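Local coordinates for protein natural killer cell receptor Ly49C (Mus musculus, PDB 3C8J) that serves as a receptor on natural killer cells that recognises class I MHC molecules, working as a disulfide-linked homodimer, at residues N135-L140 against I188-I193. The protein carries 4 engineered substitutions. Residues are numbered along the deposited sequence; the frame is centred on the assembly and turned at random.
Sequences NYWIGL and IPYYCI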
ATOM      1  N   ASN A 135      18.085 -10.595  -2.357  1.00 55.55           N
ATOM      2  CA  ASN A 135      18.488 -10.321  -0.995  1.00 55.68           C
ATOM      3  C   ASN A 135      18.550  -8.823  -0.775  1.00 56.10           C
ATOM      4  O   ASN A 135      19.192  -8.106  -1.550  1.00 57.15           O
ATOM      5  CB  ASN A 135      19.835 -10.953  -0.722  1.00 55.41           C
ATOM      6  CG  ASN A 135      19.808 -12.439  -0.910  1.00 55.78           C
ATOM      7  OD1 ASN A 135      20.666 -13.007  -1.572  1.00 56.56           O
ATOM      8  ND2 ASN A 135      18.794 -13.088  -0.352  1.00 56.77           N
ATOM      9  N   TYR A 136      17.893  -8.351   0.282  1.00 55.18           N
ATOM     10  CA  TYR A 136      17.732  -6.922   0.506  1.00 54.82           C
ATOM     11  C   TYR A 136      18.268  -6.509   1.880  1.00 55.15           C
ATOM     12  O   TYR A 136      17.814  -7.007   2.921  1.00 55.81           O
ATOM     13  CB  TYR A 136      16.244  -6.548   0.407  1.00 54.17           C
ATOM     14  CG  TYR A 136      15.622  -6.812  -0.931  1.00 53.18           C
ATOM     15  CD1 TYR A 136      15.292  -8.102  -1.313  1.00 53.53           C
ATOM     16  CD2 TYR A 136      15.328  -5.775  -1.801  1.00 52.86           C
ATOM     17  CE1 TYR A 136      14.725  -8.368  -2.538  1.00 53.53           C
ATOM     18  CE2 TYR A 136      14.724  -6.036  -3.037  1.00 53.29           C
ATOM     19  CZ  TYR A 136      14.433  -7.345  -3.387  1.00 52.55           C
ATOM     20  OH  TYR A 136      13.883  -7.652  -4.586  1.00 51.90           O
ATOM     21  N   TRP A 137      19.233  -5.601   1.897  1.00 54.97           N
ATOM     22  CA  TRP A 137      19.679  -5.027   3.149  1.00 54.66           C
ATOM     23  C   TRP A 137      18.496  -4.324   3.819  1.00 54.74           C
ATOM     24  O   TRP A 137      17.650  -3.718   3.145  1.00 54.41           O
ATOM     25  CB  TRP A 137      20.805  -4.039   2.905  1.00 54.29           C
ATOM     26  CG  TRP A 137      22.110  -4.665   2.504  1.00 54.87           C
ATOM     27  CD1 TRP A 137      22.820  -4.398   1.374  1.00 55.06           C
ATOM     28  CD2 TRP A 137      22.886  -5.647   3.241  1.00 54.77           C
ATOM     29  NE1 TRP A 137      23.984  -5.136   1.355  1.00 55.17           N
ATOM     30  CE2 TRP A 137      24.050  -5.907   2.486  1.00 54.80           C
ATOM     31  CE3 TRP A 137      22.704  -6.325   4.449  1.00 54.18           C
ATOM     32  CZ2 TRP A 137      25.024  -6.825   2.896  1.00 54.33           C
ATOM     33  CZ3 TRP A 137      23.677  -7.230   4.860  1.00 54.75           C
ATOM     34  CH2 TRP A 137      24.823  -7.472   4.083  1.00 54.34           C
ATOM     35  N   ILE A 138      18.416  -4.454   5.143  1.00 54.77           N
ATOM     36  CA  ILE A 138      17.436  -3.712   5.933  1.00 54.63           C
ATOM     37  C   ILE A 138      18.173  -3.032   7.087  1.00 54.90           C
ATOM     38  O   ILE A 138      19.344  -3.328   7.328  1.00 54.92           O
ATOM     39  CB  ILE A 138      16.248  -4.587   6.410  1.00 54.39           C
ATOM     40  CG1 ILE A 138      16.710  -5.695   7.354  1.00 54.45           C
ATOM     41  CG2 ILE A 138      15.523  -5.185   5.228  1.00 54.31           C
ATOM     42  CD1 ILE A 138      15.540  -6.477   7.953  1.00 54.21           C
ATOM     43  N   GLY A 139      17.508  -2.102   7.775  1.00 55.20           N
ATOM     44  CA  GLY A 139      18.171  -1.262   8.775  1.00 55.54           C
ATOM     45  C   GLY A 139      18.359  -1.944  10.119  1.00 56.16           C
ATOM     46  O   GLY A 139      17.932  -1.424  11.153  1.00 56.31           O
ATOM     47  N   LEU A 140      18.984  -3.116  10.106  1.00 56.18           N
ATOM     48  CA  LEU A 140      19.344  -3.799  11.326  1.00 56.58           C
ATOM     49  C   LEU A 140      20.799  -4.226  11.236  1.00 57.30           C
ATOM     50  O   LEU A 140      21.153  -5.090  10.418  1.00 56.86           O
ATOM     51  CB  LEU A 140      18.428  -4.998  11.586  1.00 56.57           C
ATOM     52  CG  LEU A 140      18.735  -5.858  12.823  1.00 55.22           C
ATOM     53  CD1 LEU A 140      18.555  -5.050  14.066  1.00 53.78           C
ATOM     54  CD2 LEU A 140      17.820  -7.064  12.857  1.00 55.97           C
ATOM     55  N   ILE A 188      28.803  -7.194   1.584  1.00 57.09           N
ATOM     56  CA  ILE A 188      28.233  -7.953   0.481  1.00 56.77           C
ATOM     57  C   ILE A 188      27.269  -7.075  -0.342  1.00 56.58           C
ATOM     58  O   ILE A 188      26.389  -6.419   0.219  1.00 55.65           O
ATOM     59  CB  ILE A 188      27.567  -9.264   0.953  1.00 56.84           C
ATOM     60  CG1 ILE A 188      28.599 -10.139   1.670  1.00 56.62           C
ATOM     61  CG2 ILE A 188      26.969 -10.030  -0.243  1.00 56.76           C
ATOM     62  CD1 ILE A 188      28.094 -11.496   2.086  1.00 55.83           C
ATOM     63  N   PRO A 189      27.468  -7.037  -1.671  1.00 56.62           N
ATOM     64  CA  PRO A 189      26.623  -6.225  -2.531  1.00 56.79           C
ATOM     65  C   PRO A 189      25.230  -6.845  -2.670  1.00 57.26           C
ATOM     66  O   PRO A 189      25.063  -7.856  -3.369  1.00 57.54           O
ATOM     67  CB  PRO A 189      27.358  -6.244  -3.882  1.00 57.03           C
ATOM     68  CG  PRO A 189      28.655  -6.950  -3.661  1.00 56.22           C
ATOM     69  CD  PRO A 189      28.499  -7.768  -2.433  1.00 56.56           C
ATOM     70  N   TYR A 190      24.248  -6.249  -1.998  1.00 57.18           N
ATOM     71  CA  TYR A 190      22.868  -6.689  -2.097  1.00 57.23           C
ATOM     72  C   TYR A 190      21.954  -5.538  -2.500  1.00 57.45           C
ATOM     73  O   TYR A 190      22.353  -4.368  -2.539  1.00 57.45           O
ATOM     74  CB  TYR A 190      22.377  -7.255  -0.761  1.00 57.05           C
ATOM     75  CG  TYR A 190      22.890  -8.622  -0.407  1.00 56.89           C
ATOM     76  CD1 TYR A 190      23.053  -8.981   0.933  1.00 56.87           C
ATOM     77  CD2 TYR A 190      23.229  -9.559  -1.396  1.00 56.66           C
ATOM     78  CE1 TYR A 190      23.530 -10.237   1.294  1.00 57.24           C
ATOM     79  CE2 TYR A 190      23.712 -10.837  -1.052  1.00 56.17           C
ATOM     80  CZ  TYR A 190      23.855 -11.167   0.306  1.00 57.71           C
ATOM     81  OH  TYR A 190      24.348 -12.406   0.702  1.00 58.10           O
ATOM     82  N   TYR A 191      20.707  -5.876  -2.774  1.00 57.79           N
ATOM     83  CA  TYR A 191      19.677  -4.866  -2.949  1.00 58.45           C
ATOM     84  C   TYR A 191      19.423  -4.175  -1.603  1.00 58.74           C
ATOM     85  O   TYR A 191      20.102  -4.440  -0.610  1.00 58.63           O
ATOM     86  CB  TYR A 191      18.405  -5.518  -3.431  1.00 58.24           C
ATOM     87  CG  TYR A 191      18.505  -6.199  -4.760  1.00 59.00           C
ATOM     88  CD1 TYR A 191      17.775  -7.356  -5.013  1.00 59.71           C
ATOM     89  CD2 TYR A 191      19.302  -5.678  -5.783  1.00 59.55           C
ATOM     90  CE1 TYR A 191      17.829  -7.985  -6.251  1.00 60.62           C
ATOM     91  CE2 TYR A 191      19.373  -6.303  -7.029  1.00 59.97           C
ATOM     92  CZ  TYR A 191      18.630  -7.457  -7.258  1.00 60.31           C
ATOM     93  OH  TYR A 191      18.684  -8.093  -8.484  1.00 59.94           O
ATOM     94  N   CYS A 192      18.424  -3.310  -1.572  1.00 59.10           N
ATOM     95  CA  CYS A 192      18.256  -2.404  -0.471  1.00 58.91           C
ATOM     96  C   CYS A 192      16.807  -1.933  -0.389  1.00 58.89           C
ATOM     97  O   CYS A 192      16.208  -1.596  -1.417  1.00 58.71           O
ATOM     98  CB  CYS A 192      19.195  -1.236  -0.720  1.00 59.07           C
ATOM     99  SG  CYS A 192      19.037   0.126   0.357  1.00 60.66           S
ATOM    100  N   ILE A 193      16.254  -1.927   0.826  1.00 58.79           N
ATOM    101  CA  ILE A 193      14.891  -1.441   1.068  1.00 58.96           C
ATOM    102  C   ILE A 193      14.851  -0.236   1.997  1.00 59.21           C
ATOM    103  O   ILE A 193      15.343  -0.300   3.123  1.00 58.80           O
ATOM    104  CB  ILE A 193      13.959  -2.511   1.690  1.00 58.94           C
ATOM    105  CG1 ILE A 193      14.089  -3.850   0.955  1.00 59.52           C
ATOM    106  CG2 ILE A 193      12.509  -2.012   1.654  1.00 57.83           C
ATOM    107  CD1 ILE A 193      13.150  -4.937   1.448  1.00 58.63           C
TER
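Strands 136-138 and 190-193 run side by side in parallel sense, their short axes 46° apart. W137 sits between the two backbone hydrogen bonds that define the pairing: W137 N donates to Y191 O (2.9 Å), and W137 O accepts from I193 N (3.2 Å). A weak hydrogen bond from Y191 N to N135 O extends the pairing toward the start of both strands.

W137 and C192 share one face of the sheet. CG of W137 stands beside its own backbone N (chi1 -71°), a turn that lays the indole alongside strand 190-193, brings Y190 CB over a face of the five-membered ring and carries the indole on to the loop before that strand. There W137 NE1 donates to I188 O (3.0 Å), the acceptor lying close to the indole plane; T99 O is a second, weak acceptor. Y190 CD1 packs on W137 CZ2. The Y190 ring is itself sandwiched, with N135 CB over the centre of one face and I188 CG2 toward the rim of the other.

On the Y136 and Y191 face, Y191 CB lies over the Y136 ring, 3.9 Å from its centroid, and the two rings meet obliquely, planes 52° apart. I193 CG1 fills in against Y136 CB (3.5 Å). Y136 OH is hydrogen-bonded to I132 O.

C192 ties strand 190-197 to helix 101-110 through its disulfide with C104, and strand 90-96 pairs antiparallel with strand 190-197. A C-terminal strand paired parallel to a central one, and cross-linked to the first helix, belongs to the C-type lectin fold.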